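Local structure of glycerol kinase, putative (Plasmodium falciparum, 2W41) at residues S2-M7 against K72-S77. The protein probably phosphorylates glycerol at the expense of ATP, giving sn-glycerol 3-phosphate and ADP. Numbering follows the deposited sequence.
Sequences SEFGSM and KDKYTS
Gly-5 O is gripped by two successive amides, Thr-76 N at 2.6 Å and Ser-77 N at 3.1 Å. Both donors come from the same face of the carbonyl plane: Thr-76 N is tilted 25° from it, whereas Ser-77 N stands well above. Thr-76 OG1, beside its own backbone N, accepts from Gly-5 N at 2.8 Å and gives a weak bond to Ser-2 O. Gly-5 is thus held at both N-H and C=O, and its positive phi suits glycine. Phe-4 N donates in the carbonyl plane to Lys-74 O (3.0 Å), while the Phe-4 ring presents its CD2 edge to Lys-74 CG at 3.7 Å.

Over one face of the Tyr-75 ring, Met-7 CB lies 4.0 Å from the centroid, a CH-pi contact. Chi2 (49°) brings SD above the same ring, a Met-aromatic contact, and chi3 (87°) turns Met-7 CE on to the phenol end, 3.3 Å from Tyr-75 CZ. Met-7 N bonds Ser-77 O at 2.9 Å, beside the parallel bridge of Ser-6 with Ser-77. This surface packing, away from the ADP site, joins strand 6-15 to the turn between helix 53-74 and strand 77-87, its parallel neighbour in the actin/Hsp70-like N-terminal domain.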
ATOM      1  N   SER B   2      39.893  31.358  35.161  1.00 59.91           N
ATOM      2  CA  SER B   2      38.566  30.877  35.545  1.00 58.57           C
ATOM      3  C   SER B   2      37.765  31.755  36.523  1.00 58.55           C
ATOM      4  O   SER B   2      37.820  31.575  37.749  1.00 58.04           O
ATOM      5  CB  SER B   2      38.632  29.404  36.009  1.00 58.68           C
ATOM      6  OG  SER B   2      39.722  29.073  36.864  1.00 55.57           O
ATOM      7  N   GLU B   3      36.958  32.652  35.954  1.00 58.01           N
ATOM      8  CA  GLU B   3      36.613  33.904  36.644  1.00 57.61           C
ATOM      9  C   GLU B   3      35.157  34.312  36.743  1.00 56.58           C
ATOM     10  O   GLU B   3      34.848  35.435  37.147  1.00 56.17           O
ATOM     11  CB  GLU B   3      37.363  35.038  35.974  1.00 58.01           C
ATOM     12  CG  GLU B   3      36.997  35.256  34.536  1.00 61.22           C
ATOM     13  CD  GLU B   3      38.198  35.118  33.640  1.00 64.43           C
ATOM     14  OE1 GLU B   3      39.184  35.857  33.899  1.00 65.94           O
ATOM     15  OE2 GLU B   3      38.141  34.263  32.706  1.00 63.81           O
ATOM     16  N   PHE B   4      34.271  33.404  36.382  1.00 55.67           N
ATOM     17  CA  PHE B   4      32.874  33.719  36.340  1.00 54.69           C
ATOM     18  C   PHE B   4      32.154  33.345  37.622  1.00 53.05           C
ATOM     19  O   PHE B   4      30.951  33.149  37.620  1.00 53.92           O
ATOM     20  CB  PHE B   4      32.229  33.105  35.086  1.00 55.60           C
ATOM     21  CG  PHE B   4      32.645  33.772  33.808  1.00 57.40           C
ATOM     22  CD1 PHE B   4      33.000  35.129  33.785  1.00 60.58           C
ATOM     23  CD2 PHE B   4      32.660  33.067  32.614  1.00 61.20           C
ATOM     24  CE1 PHE B   4      33.389  35.777  32.591  1.00 60.39           C
ATOM     25  CE2 PHE B   4      33.034  33.709  31.401  1.00 61.71           C
ATOM     26  CZ  PHE B   4      33.397  35.061  31.402  1.00 60.59           C
ATOM     27  N   GLY B   5      32.881  33.282  38.726  1.00 51.45           N
ATOM     28  CA  GLY B   5      32.251  33.203  40.038  1.00 49.40           C
ATOM     29  C   GLY B   5      31.813  31.823  40.480  1.00 48.70           C
ATOM     30  O   GLY B   5      32.323  30.810  39.992  1.00 47.25           O
ATOM     31  N   SER B   6      30.868  31.817  41.421  1.00 48.50           N
ATOM     32  CA  SER B   6      30.305  30.617  42.045  1.00 49.02           C
ATOM     33  C   SER B   6      29.266  29.875  41.149  1.00 49.69           C
ATOM     34  O   SER B   6      28.471  30.520  40.420  1.00 49.52           O
ATOM     35  CB  SER B   6      29.671  30.975  43.418  1.00 49.11           C
ATOM     36  OG  SER B   6      30.625  31.121  44.488  1.00 47.65           O
ATOM     37  N   MET B   7      29.272  28.533  41.243  1.00 49.42           N
ATOM     38  CA  MET B   7      28.386  27.622  40.496  1.00 48.45           C
ATOM     39  C   MET B   7      28.081  26.328  41.288  1.00 47.95           C
ATOM     40  O   MET B   7      28.929  25.425  41.386  1.00 48.30           O
ATOM     41  CB  MET B   7      29.053  27.252  39.155  1.00 48.83           C
ATOM     42  CG  MET B   7      28.205  26.365  38.191  1.00 49.08           C
ATOM     43  SD  MET B   7      26.507  26.994  37.948  1.00 51.83           S
ATOM     44  CE  MET B   7      26.717  28.147  36.595  1.00 50.88           C
ATOM     45  N   LYS B  72      35.345  24.103  35.739  1.00 50.33           N
ATOM     46  CA  LYS B  72      36.378  24.761  36.554  1.00 50.39           C
ATOM     47  C   LYS B  72      37.243  25.749  35.792  1.00 51.27           C
ATOM     48  O   LYS B  72      37.862  26.612  36.407  1.00 51.85           O
ATOM     49  CB  LYS B  72      37.309  23.756  37.203  1.00 50.18           C
ATOM     50  CG  LYS B  72      36.740  22.985  38.372  1.00 49.11           C
ATOM     51  CD  LYS B  72      37.878  22.631  39.232  1.00 49.46           C
ATOM     52  CE  LYS B  72      37.549  21.501  40.131  1.00 50.83           C
ATOM     53  NZ  LYS B  72      38.664  21.415  41.106  1.00 53.26           N
ATOM     54  N   ASP B  73      37.303  25.616  34.471  1.00 51.56           N
ATOM     55  CA  ASP B  73      38.009  26.577  33.635  1.00 51.92           C
ATOM     56  C   ASP B  73      37.186  27.839  33.344  1.00 51.44           C
ATOM     57  O   ASP B  73      37.734  28.817  32.865  1.00 51.22           O
ATOM     58  CB  ASP B  73      38.437  25.911  32.335  1.00 52.63           C
ATOM     59  CG  ASP B  73      39.651  25.015  32.515  1.00 57.04           C
ATOM     60  OD1 ASP B  73      40.098  24.793  33.684  1.00 59.98           O
ATOM     61  OD2 ASP B  73      40.171  24.529  31.473  1.00 61.86           O
ATOM     62  N   LYS B  74      35.888  27.808  33.659  1.00 51.11           N
ATOM     63  CA  LYS B  74      34.972  28.932  33.438  1.00 51.02           C
ATOM     64  C   LYS B  74      34.691  29.649  34.778  1.00 50.39           C
ATOM     65  O   LYS B  74      34.857  30.859  34.894  1.00 50.06           O
ATOM     66  CB  LYS B  74      33.640  28.455  32.791  1.00 51.28           C
ATOM     67  CG  LYS B  74      33.036  29.446  31.782  1.00 51.71           C
ATOM     68  CD  LYS B  74      31.505  29.370  31.611  1.00 52.07           C
ATOM     69  CE  LYS B  74      31.052  30.259  30.390  1.00 54.78           C
ATOM     70  NZ  LYS B  74      30.083  29.629  29.399  1.00 54.06           N
ATOM     71  N   TYR B  75      34.285  28.871  35.782  1.00 49.69           N
ATOM     72  CA  TYR B  75      33.887  29.379  37.090  1.00 48.74           C
ATOM     73  C   TYR B  75      35.016  29.469  38.147  1.00 47.73           C
ATOM     74  O   TYR B  75      36.080  28.841  38.028  1.00 47.60           O
ATOM     75  CB  TYR B  75      32.683  28.585  37.612  1.00 49.25           C
ATOM     76  CG  TYR B  75      31.527  28.701  36.669  1.00 50.07           C
ATOM     77  CD1 TYR B  75      30.612  29.759  36.788  1.00 50.34           C
ATOM     78  CD2 TYR B  75      31.383  27.804  35.602  1.00 50.90           C
ATOM     79  CE1 TYR B  75      29.574  29.920  35.888  1.00 50.28           C
ATOM     80  CE2 TYR B  75      30.329  27.940  34.692  1.00 51.72           C
ATOM     81  CZ  TYR B  75      29.432  29.002  34.846  1.00 51.47           C
ATOM     82  OH  TYR B  75      28.379  29.138  33.965  1.00 52.02           O
ATOM     83  N   THR B  76      34.758  30.266  39.181  1.00 46.24           N
ATOM     84  CA  THR B  76      35.722  30.503  40.268  1.00 44.93           C
ATOM     85  C   THR B  76      35.570  29.505  41.421  1.00 44.43           C
ATOM     86  O   THR B  76      36.574  29.072  41.975  1.00 44.71           O
ATOM     87  CB  THR B  76      35.612  31.976  40.816  1.00 44.72           C
ATOM     88  OG1 THR B  76      35.498  32.892  39.721  1.00 43.92           O
ATOM     89  CG2 THR B  76      36.807  32.355  41.658  1.00 42.47           C
ATOM     90  N   SER B  77      34.322  29.149  41.758  1.00 43.40           N
ATOM     91  CA  SER B  77      34.002  28.180  42.812  1.00 42.68           C
ATOM     92  C   SER B  77      32.947  27.200  42.299  1.00 42.38           C
ATOM     93  O   SER B  77      31.747  27.487  42.380  1.00 42.57           O
ATOM     94  CB  SER B  77      33.547  28.923  44.085  1.00 42.63           C
ATOM     95  OG  SER B  77      32.887  28.108  45.051  1.00 42.15           O
TER